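Local coordinates for protein glutathione S-transferase omega-like 2 (Saccharomyces cerevisiae, PDB 5LKB) that acts as a one-cysteine glutathione-dependent thiol transferase, reducing beta-hydroxyethyl disulfide, dehydroascorbate and dimethylarsinic acid, as a homodimer of the glutathione transferase superfamily, at residues R21-K26 / I178-S183; I54-K59 / I65-V70; D210-V215 / D287-T292. All coordinates share one frame; numbering follows the deposited sequence.

From the N terminus, the loop segment 21-26 comes first, and its meeting with helix 174-182 in contact 1 closes a long loop that takes in the four-stranded sheet. Contact 2 is nested inside that loop: residues 54-59 of helix 47-58 meet strand 66-69 only a short turn further on. Contact 3 follows in series, joining helix 205-220 to helix 285-304 in the C-terminal half. Helix 174-182 and helix 47-58 link the three. Leu181 CD2, 3.6 Å from Ile65 CD1, joins contacts 1 and 2 inside the thioredoxin-like half. Ile178 CD1, 3.9 Å from Arg289 CG, and Leu58 CD1, 3.6 Å from Ile288 CD1, bring that half against the helical one.

Contact 1 of 3, residues R21-K26 / I178-S183; sequences RETISK and IRILNS
The last helix of the thioredoxin-like half, 174-182, meets the loop that precedes strand 38-42 through Ile180, whose CG1, CG2 and CD1 each meet a different part of residues 22-24. CD1 reaches furthest, to 3.6 Å from the backbone Glu22 O. CG1 lies 3.6 Å from Thr23 OG1, and the two side chains run obliquely to each other. CG2 packs against Ile24 from the side: it is 4.1 Å from Ile24 CB and equally far from Ile24 CD1, with the side chains nearly perpendicular. This division of the branches follows from chi1 of Ile180 (-62°), which sets CG2 opposite the backbone N and swings CG1 and CD1 out toward Glu22 and Thr23.

In the thioredoxin fold this helix packs on the sheet, and here Leu161 of strand 160-163 touches both Ile24 and Ile180, placing the apolar patch over that strand. The loop is also tied to the sheet edge, as Glu22 makes a backbone hydrogen bond with Val170 of strand 168-171.

Beyond the isoleucines the link becomes polar. Ser183, the first residue to leave helical backbone angles, uses OG to bond Ile180 O at 2.6 Å, while its own N bonds the same oxygen at 3.1 Å; two donors therefore hold the last turn. A water bridges the two segments, donating to Ser183 OG at 3.0 Å and to Ile24 O at 2.7 Å, with Thr23 OG1 as a third, longer partner at 3.2 Å. The Glu22 carboxylate hydrogen-bonds His28 through OE1.

Contact 2 of 3, residues I54-K59 / I65-V70; sequences ITRALK and IGCSVV
Arg56 of helix 47-58 grips one backbone carbonyl, Ile65 O, side-on with two nitrogens. NE gives the shorter bond, 2.8 Å to Ile65 O with an N-H...O angle of 148°, and NH2 the longer one, 3.1 Å to the same oxygen at 136°. The oxygen sits at the guanidinium edge, close to its plane. On the acceptor side the two nitrogens differ slightly: NH2 lies in the carbonyl plane of Ile65, NE is tilted somewhat from it.

A face of the guanidinium is covered by Cys67, whose CB rests 3.4 Å above the plane, displaced toward the rim, and 3.6 Å from Arg56 NH2. The edge bonds and the covered face together fix the rotation of the flat group. The arm that delivers it is extended from CG to NE, with CG opposite the backbone N (chi1 170°), which lets it reach from the helix to the strand.

Further out, NH1 bonds Asp100 O and NH2 makes a weak bond to Thr62 O in the intervening turn; three backbone carbonyls thus surround the buried guanidinium and probably help to stabilise its charge. Ile65 packs on Leu181 of helix 174-182 and on Leu40, and Cys67 on Val42; Leu40 and Val42 belong to strand 38-42, which runs parallel to strand 66-69. The arrangement belongs to the second half of a beta-alpha-beta crossover, 38-42, 47-58 and 66-69, the opening unit of the thioredoxin-like domain of glutathione transferases.

Contact 3 of 3, residues D210-V215 / D287-T292; sequences DFNSWV and DIRLYT
Asn212 and Arg289 lie flat against each other: the amide and guanidinium planes are only 8° apart, although the side chains as a whole cross at about a right angle. Asn212 CG stands 3.2 Å above the guanidinium plane, offset toward its rim. The nearest atom to Asn212 CG is Arg289 NE, at 3.2 Å. The separation is vertical, and the side-chain amide is stacked on the guanidinium; Asn212 OD1 comes to 3.4 Å from Arg289 NE, but at a poor angle for a bond.

Two of the polar atoms have partners outside the stack. Asn212 ND2 donates to Glu285 OE1, at the start of the helix that carries Arg289, and this positions the amide for the stack. Arg289 NE donates to a water, 2.8 Å away and near the guanidinium plane; that water returns a weak bond to Asn212 O. A bend at chi3 (54°) turns the end of the arginine to lay its face over the amide.

These residues belong to helices 205-220 and 285-304 of the all-helical C-terminal domain of the glutathione transferase fold. The axes of the short segments run nearly parallel, 18° apart and 10.3 Å at closest approach. Arg289 lies on the side facing the thioredoxin-like half, its side chain about 6 Å from that of the glutathione-binding Glu173.

Along the interface from this stack, Leu290 provides the apolar portion. Its CD1 meets Val215 CG1 at 3.9 Å, the two side chains crossing nearly at right angles, while CD2 approaches the edge of the Phe211 ring, 4.3 Å from CZ. Val215 CG2 covers a face of that same ring, and Val249 of helix 232-264 packs on Leu290.

Contact 1 of 3, residues R21-K26 / I178-S183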
loop_
_atom_site.group_PDB
_atom_site.type_symbol
_atom_site.label_atom_id
_atom_site.label_comp_id
_atom_site.label_asym_id
_atom_site.label_seq_id
_atom_site.Cartn_x
_atom_site.Cartn_y
_atom_site.Cartn_z
ATOM N N ARG A 21 33.182 -9.305 13.080
ATOM C CA ARG A 21 32.877 -10.637 12.621
ATOM C C ARG A 21 33.514 -11.721 13.486
ATOM O O ARG A 21 33.605 -12.878 13.054
ATOM C CB ARG A 21 33.357 -10.768 11.176
ATOM C CG ARG A 21 32.811 -9.635 10.272
ATOM C CD ARG A 21 31.251 -9.598 10.093
ATOM N NE ARG A 21 30.813 -10.775 9.330
ATOM C CZ ARG A 21 30.624 -10.814 8.008
ATOM N NH1 ARG A 21 30.830 -9.740 7.259
ATOM N NH2 ARG A 21 30.287 -11.936 7.407
ATOM N N GLU A 22 33.794 -11.383 14.727
ATOM C CA GLU A 22 34.422 -12.340 15.641
ATOM C C GLU A 22 33.408 -13.280 16.280
ATOM O O GLU A 22 32.181 -13.168 16.083
ATOM C CB GLU A 22 35.306 -11.630 16.661
ATOM C CG GLU A 22 36.763 -11.416 16.077
ATOM C CD GLU A 22 37.682 -12.599 16.316
ATOM O OE1 GLU A 22 37.189 -13.625 16.808
ATOM O OE2 GLU A 22 38.895 -12.447 15.964
ATOM N N THR A 23 33.902 -14.252 17.030
ATOM C CA THR A 23 33.070 -15.268 17.651
ATOM C C THR A 23 33.425 -15.377 19.123
ATOM O O THR A 23 34.308 -14.676 19.615
ATOM C CB THR A 23 33.172 -16.615 16.931
ATOM O OG1 THR A 23 32.099 -17.454 17.378
ATOM C CG2 THR A 23 34.554 -17.301 17.178
ATOM N N ILE A 24 32.648 -16.191 19.818
ATOM C CA ILE A 24 32.785 -16.446 21.251
ATOM C C ILE A 24 32.936 -17.949 21.411
ATOM O O ILE A 24 32.137 -18.717 20.865
ATOM C CB ILE A 24 31.547 -15.957 22.034
ATOM C CG1 ILE A 24 31.336 -14.466 21.865
ATOM C CG2 ILE A 24 31.688 -16.331 23.545
ATOM C CD1 ILE A 24 30.069 -13.998 22.494
ATOM N N SER A 25 34.002 -18.403 22.113
ATOM C CA SER A 25 34.147 -19.848 22.303
ATOM C C SER A 25 35.098 -20.090 23.462
ATOM O O SER A 25 35.810 -19.185 23.890
ATOM C CB SER A 25 34.662 -20.587 21.050
ATOM O OG SER A 25 36.013 -20.224 20.745
ATOM N N LYS A 26 35.083 -21.328 23.956
ATOM C CA LYS A 26 35.940 -21.711 25.077
ATOM C C LYS A 26 37.426 -21.623 24.708
ATOM O O LYS A 26 38.262 -21.190 25.526
ATOM C CB LYS A 26 35.560 -23.123 25.553
ATOM N N ILE A 178 23.439 -15.177 15.260
ATOM C CA ILE A 178 22.536 -16.291 15.529
ATOM C C ILE A 178 23.251 -17.653 15.514
ATOM O O ILE A 178 22.781 -18.604 16.149
ATOM C CB ILE A 178 21.296 -16.207 14.592
ATOM C CG1 ILE A 178 21.700 -16.403 13.123
ATOM C CG2 ILE A 178 20.529 -14.944 14.894
ATOM C CD1 ILE A 178 20.479 -16.228 12.148
ATOM N N ARG A 179 24.375 -17.752 14.801
ATOM C CA ARG A 179 25.186 -18.960 14.870
ATOM C C ARG A 179 25.895 -19.018 16.212
ATOM O O ARG A 179 25.952 -20.083 16.848
ATOM C CB ARG A 179 26.179 -18.958 13.704
ATOM C CG ARG A 179 25.581 -19.278 12.331
ATOM C CD ARG A 179 24.953 -20.667 12.244
ATOM N NE ARG A 179 24.122 -20.850 11.037
ATOM C CZ ARG A 179 24.547 -21.252 9.858
ATOM N NH1 ARG A 179 25.851 -21.560 9.681
ATOM N NH2 ARG A 179 23.695 -21.386 8.846
ATOM N N ILE A 180 26.394 -17.879 16.689
ATOM C CA ILE A 180 27.014 -17.878 18.028
ATOM C C ILE A 180 26.014 -18.337 19.079
ATOM O O ILE A 180 26.309 -19.210 19.921
ATOM C CB ILE A 180 27.607 -16.501 18.339
ATOM C CG1 ILE A 180 28.718 -16.129 17.365
ATOM C CG2 ILE A 180 28.154 -16.420 19.798
ATOM C CD1 ILE A 180 29.226 -14.665 17.503
ATOM N N LEU A 181 24.802 -17.753 19.067
ATOM C CA LEU A 181 23.814 -18.106 20.074
ATOM C C LEU A 181 23.448 -19.546 19.977
ATOM O O LEU A 181 23.169 -20.157 20.989
ATOM C CB LEU A 181 22.563 -17.234 19.847
ATOM C CG LEU A 181 22.791 -15.739 20.072
ATOM C CD1 LEU A 181 21.567 -14.963 19.678
ATOM C CD2 LEU A 181 23.185 -15.324 21.492
ATOM N N ASN A 182 23.371 -20.111 18.771
ATOM C CA ASN A 182 22.963 -21.487 18.620
ATOM C C ASN A 182 24.088 -22.485 18.966
ATOM O O ASN A 182 23.775 -23.650 19.212
ATOM C CB ASN A 182 22.437 -21.771 17.211
ATOM C CG ASN A 182 21.926 -23.179 17.065
ATOM O OD1 ASN A 182 20.886 -23.540 17.665
ATOM N ND2 ASN A 182 22.604 -23.982 16.246
ATOM N N SER A 183 25.334 -22.029 18.955
ATOM C CA SER A 183 26.511 -22.896 19.134
ATOM C C SER A 183 26.556 -23.443 20.534
ATOM O O SER A 183 25.735 -23.137 21.372
ATOM C CB SER A 183 27.794 -22.130 18.918
ATOM O OG SER A 183 28.035 -21.205 19.971
HETATM O O HOH W 1 30.307 -19.472 19.027
#

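Contact 2 of 3, residues I54-K59 / I65-V70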
loop_
_atom_site.group_PDB
_atom_site.type_symbol
_atom_site.label_atom_id
_atom_site.label_comp_id
_atom_site.label_asym_id
_atom_site.label_seq_id
_atom_site.Cartn_x
_atom_site.Cartn_y
_atom_site.Cartn_z
ATOM N N ILE A 54 14.824 -13.572 18.594
ATOM C CA ILE A 54 14.131 -14.844 18.502
ATOM C C ILE A 54 15.079 -15.970 18.947
ATOM O O ILE A 54 14.718 -16.863 19.725
ATOM C CB ILE A 54 13.593 -15.101 17.081
ATOM C CG1 ILE A 54 12.494 -14.062 16.763
ATOM C CG2 ILE A 54 13.031 -16.496 16.954
ATOM C CD1 ILE A 54 12.266 -13.867 15.298
ATOM N N THR A 55 16.299 -15.935 18.432
ATOM C CA THR A 55 17.264 -16.991 18.710
ATOM C C THR A 55 17.684 -16.965 20.173
ATOM O O THR A 55 17.772 -18.026 20.809
ATOM C CB THR A 55 18.459 -16.833 17.772
ATOM O OG1 THR A 55 18.046 -16.896 16.391
ATOM C CG2 THR A 55 19.442 -17.995 17.947
ATOM N N ARG A 56 17.907 -15.781 20.731
ATOM C CA ARG A 56 18.174 -15.639 22.155
ATOM C C ARG A 56 17.094 -16.297 23.006
ATOM O O ARG A 56 17.378 -16.973 24.014
ATOM C CB ARG A 56 18.425 -14.170 22.520
ATOM C CG ARG A 56 18.488 -13.862 24.019
ATOM C CD ARG A 56 18.880 -12.451 24.181
ATOM N NE ARG A 56 18.705 -11.901 25.528
ATOM C CZ ARG A 56 17.667 -11.216 25.995
ATOM N NH1 ARG A 56 16.582 -10.946 25.240
ATOM N NH2 ARG A 56 17.722 -10.712 27.219
ATOM N N ALA A 57 15.833 -16.085 22.664
ATOM C CA ALA A 57 14.765 -16.719 23.429
ATOM C C ALA A 57 14.753 -18.233 23.252
ATOM O O ALA A 57 14.646 -18.973 24.251
ATOM C CB ALA A 57 13.415 -16.138 23.020
ATOM N N LEU A 58 14.823 -18.719 22.021
ATOM C CA LEU A 58 14.669 -20.137 21.716
ATOM C C LEU A 58 15.798 -20.928 22.366
ATOM O O LEU A 58 15.617 -22.079 22.782
ATOM C CB LEU A 58 14.681 -20.374 20.200
ATOM C CG LEU A 58 13.396 -19.976 19.433
ATOM C CD1 LEU A 58 13.613 -20.131 17.930
ATOM C CD2 LEU A 58 12.219 -20.800 19.804
ATOM N N LYS A 59 16.974 -20.325 22.444
ATOM C CA LYS A 59 18.113 -21.030 23.024
ATOM C C LYS A 59 18.228 -20.797 24.521
ATOM O O LYS A 59 19.217 -21.269 25.127
ATOM C CB LYS A 59 19.395 -20.646 22.285
ATOM C CG LYS A 59 19.527 -21.278 20.861
ATOM C CD LYS A 59 19.605 -22.783 20.891
ATOM C CE LYS A 59 21.024 -23.206 21.199
ATOM N NZ LYS A 59 21.071 -24.525 21.989
ATOM N N ILE A 65 22.537 -13.282 28.552
ATOM C CA ILE A 65 22.927 -12.177 27.706
ATOM C C ILE A 65 21.853 -11.107 27.846
ATOM O O ILE A 65 20.712 -11.318 27.414
ATOM C CB ILE A 65 23.063 -12.639 26.251
ATOM C CG1 ILE A 65 24.184 -13.669 26.174
ATOM C CG2 ILE A 65 23.353 -11.472 25.340
ATOM C CD1 ILE A 65 24.320 -14.364 24.808
ATOM N N GLY A 66 22.184 -9.975 28.467
ATOM C CA GLY A 66 21.204 -8.908 28.645
ATOM C C GLY A 66 20.849 -8.301 27.328
ATOM O O GLY A 66 21.601 -8.429 26.370
ATOM N N CYS A 67 19.757 -7.520 27.302
ATOM C CA CYS A 67 19.362 -6.834 26.076
ATOM C C CYS A 67 18.895 -5.414 26.370
ATOM O O CYS A 67 18.234 -5.183 27.391
ATOM C CB CYS A 67 18.232 -7.627 25.470
ATOM S SG CYS A 67 17.368 -6.902 24.037
ATOM N N SER A 68 19.216 -4.501 25.463
ATOM C CA SER A 68 18.781 -3.126 25.525
ATOM C C SER A 68 18.270 -2.760 24.139
ATOM O O SER A 68 18.724 -3.333 23.140
ATOM C CB SER A 68 19.874 -2.162 25.937
ATOM O OG SER A 68 20.282 -2.532 27.273
ATOM N N VAL A 69 17.360 -1.789 24.076
ATOM C CA VAL A 69 16.595 -1.505 22.842
ATOM C C VAL A 69 16.693 -0.017 22.500
ATOM O O VAL A 69 16.323 0.846 23.307
ATOM C CB VAL A 69 15.133 -1.932 22.991
ATOM C CG1 VAL A 69 14.446 -1.713 21.640
ATOM C CG2 VAL A 69 15.023 -3.342 23.415
ATOM N N VAL A 70 17.174 0.290 21.291
ATOM C CA VAL A 70 17.192 1.650 20.803
ATOM C C VAL A 70 15.785 2.126 20.436
ATOM O O VAL A 70 14.874 1.321 20.231
ATOM C CB VAL A 70 18.133 1.805 19.592
ATOM C CG1 VAL A 70 19.605 1.545 20.040
ATOM C CG2 VAL A 70 17.755 0.942 18.420
#

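Contact 3 of 3, residues D210-V215 / D287-T292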
loop_
_atom_site.group_PDB
_atom_site.type_symbol
_atom_site.label_atom_id
_atom_site.label_comp_id
_atom_site.label_asym_id
_atom_site.label_seq_id
_atom_site.Cartn_x
_atom_site.Cartn_y
_atom_site.Cartn_z
ATOM N N ASP A 210 21.601 -23.097 1.704
ATOM C CA ASP A 210 21.202 -22.818 0.325
ATOM C C ASP A 210 19.903 -22.019 0.302
ATOM O O ASP A 210 19.787 -21.079 -0.477
ATOM C CB ASP A 210 21.025 -24.126 -0.443
ATOM C CG ASP A 210 22.352 -24.845 -0.714
ATOM O OD1 ASP A 210 23.434 -24.232 -0.537
ATOM O OD2 ASP A 210 22.261 -26.022 -1.146
ATOM N N PHE A 211 18.927 -22.389 1.142
ATOM C CA PHE A 211 17.685 -21.603 1.250
ATOM C C PHE A 211 18.011 -20.185 1.710
ATOM O O PHE A 211 17.545 -19.194 1.109
ATOM C CB PHE A 211 16.774 -22.318 2.246
ATOM C CG PHE A 211 15.391 -21.741 2.384
ATOM C CD1 PHE A 211 14.404 -22.105 1.501
ATOM C CD2 PHE A 211 15.068 -20.958 3.494
ATOM C CE1 PHE A 211 13.098 -21.595 1.642
ATOM C CE2 PHE A 211 13.784 -20.450 3.666
ATOM C CZ PHE A 211 12.787 -20.768 2.755
ATOM N N ASN A 212 18.763 -20.058 2.794
ATOM C CA ASN A 212 19.161 -18.758 3.337
ATOM C C ASN A 212 19.781 -17.864 2.282
ATOM O O ASN A 212 19.562 -16.655 2.280
ATOM C CB ASN A 212 20.205 -18.906 4.465
ATOM C CG ASN A 212 19.629 -19.269 5.825
ATOM O OD1 ASN A 212 18.409 -19.423 6.041
ATOM N ND2 ASN A 212 20.566 -19.503 6.769
ATOM N N SER A 213 20.604 -18.424 1.380
ATOM C CA SER A 213 21.316 -17.609 0.411
ATOM C C SER A 213 20.356 -16.854 -0.522
ATOM O O SER A 213 20.535 -15.650 -0.732
ATOM C CB SER A 213 22.305 -18.472 -0.405
ATOM O OG SER A 213 23.034 -17.624 -1.254
ATOM N N TRP A 214 19.413 -17.567 -1.138
ATOM C CA TRP A 214 18.504 -16.864 -2.066
ATOM C C TRP A 214 17.425 -16.105 -1.320
ATOM O O TRP A 214 16.936 -15.092 -1.844
ATOM C CB TRP A 214 17.903 -17.801 -3.130
ATOM C CG TRP A 214 17.105 -18.964 -2.693
ATOM C CD1 TRP A 214 17.563 -20.252 -2.489
ATOM C CD2 TRP A 214 15.699 -19.012 -2.455
ATOM N NE1 TRP A 214 16.541 -21.067 -2.135
ATOM C CE2 TRP A 214 15.370 -20.342 -2.127
ATOM C CE3 TRP A 214 14.665 -18.061 -2.515
ATOM C CZ2 TRP A 214 14.065 -20.749 -1.798
ATOM C CZ3 TRP A 214 13.372 -18.470 -2.202
ATOM C CH2 TRP A 214 13.063 -19.791 -1.887
ATOM N N VAL A 215 16.994 -16.572 -0.150
ATOM C CA VAL A 215 16.055 -15.769 0.629
ATOM C C VAL A 215 16.706 -14.461 1.038
ATOM O O VAL A 215 16.069 -13.400 1.017
ATOM C CB VAL A 215 15.511 -16.575 1.828
ATOM C CG1 VAL A 215 14.782 -15.663 2.827
ATOM C CG2 VAL A 215 14.634 -17.656 1.337
ATOM N N ASP A 287 13.725 -20.756 9.122
ATOM C CA ASP A 287 12.420 -20.165 9.459
ATOM C C ASP A 287 12.588 -18.807 10.126
ATOM O O ASP A 287 11.811 -17.854 9.850
ATOM C CB ASP A 287 11.626 -21.075 10.370
ATOM C CG ASP A 287 11.359 -22.392 9.762
ATOM O OD1 ASP A 287 10.658 -22.493 8.755
ATOM O OD2 ASP A 287 11.855 -23.417 10.325
ATOM N N ILE A 288 13.527 -18.706 11.033
ATOM C CA ILE A 288 13.752 -17.473 11.770
ATOM C C ILE A 288 14.081 -16.346 10.814
ATOM O O ILE A 288 13.502 -15.255 10.881
ATOM C CB ILE A 288 14.827 -17.690 12.855
ATOM C CG1 ILE A 288 14.293 -18.680 13.899
ATOM C CG2 ILE A 288 15.238 -16.347 13.484
ATOM C CD1 ILE A 288 15.312 -19.135 14.910
ATOM N N ARG A 289 15.008 -16.590 9.902
ATOM C CA ARG A 289 15.468 -15.564 8.996
ATOM C C ARG A 289 14.353 -15.146 8.050
ATOM O O ARG A 289 14.204 -13.949 7.798
ATOM C CB ARG A 289 16.712 -16.029 8.232
ATOM C CG ARG A 289 17.997 -16.094 9.126
ATOM C CD ARG A 289 19.104 -16.898 8.351
ATOM N NE ARG A 289 19.325 -16.335 7.037
ATOM C CZ ARG A 289 20.457 -15.958 6.499
ATOM N NH1 ARG A 289 21.612 -16.080 7.159
ATOM N NH2 ARG A 289 20.450 -15.485 5.250
ATOM N N LEU A 290 13.555 -16.089 7.561
ATOM C CA LEU A 290 12.445 -15.711 6.671
ATOM C C LEU A 290 11.393 -14.954 7.460
ATOM O O LEU A 290 10.803 -13.984 6.938
ATOM C CB LEU A 290 11.822 -16.941 6.028
ATOM C CG LEU A 290 10.616 -16.697 5.097
ATOM C CD1 LEU A 290 11.044 -15.833 3.960
ATOM C CD2 LEU A 290 10.063 -17.986 4.593
ATOM N N TYR A 291 11.097 -15.397 8.675
ATOM C CA TYR A 291 10.012 -14.810 9.478
ATOM C C TYR A 291 10.179 -13.301 9.669
ATOM O O TYR A 291 9.188 -12.540 9.629
ATOM C CB TYR A 291 9.999 -15.453 10.876
ATOM C CG TYR A 291 9.014 -14.838 11.870
ATOM C CD1 TYR A 291 9.414 -13.818 12.660
ATOM C CD2 TYR A 291 7.709 -15.266 11.975
ATOM C CE1 TYR A 291 8.585 -13.215 13.561
ATOM C CE2 TYR A 291 6.835 -14.677 12.897
ATOM C CZ TYR A 291 7.277 -13.684 13.699
ATOM O OH TYR A 291 6.442 -13.072 14.613
ATOM N N THR A 292 11.375 -12.834 9.966
ATOM C CA THR A 292 11.518 -11.433 10.341
ATOM C C THR A 292 11.126 -10.521 9.173
ATOM O O THR A 292 10.644 -9.410 9.395
ATOM C CB THR A 292 12.878 -11.126 10.920
ATOM O OG1 THR A 292 13.846 -11.410 9.908
ATOM C CG2 THR A 292 13.178 -11.969 12.195
HETATM O O HOH W 2 17.434 -15.931 4.945
#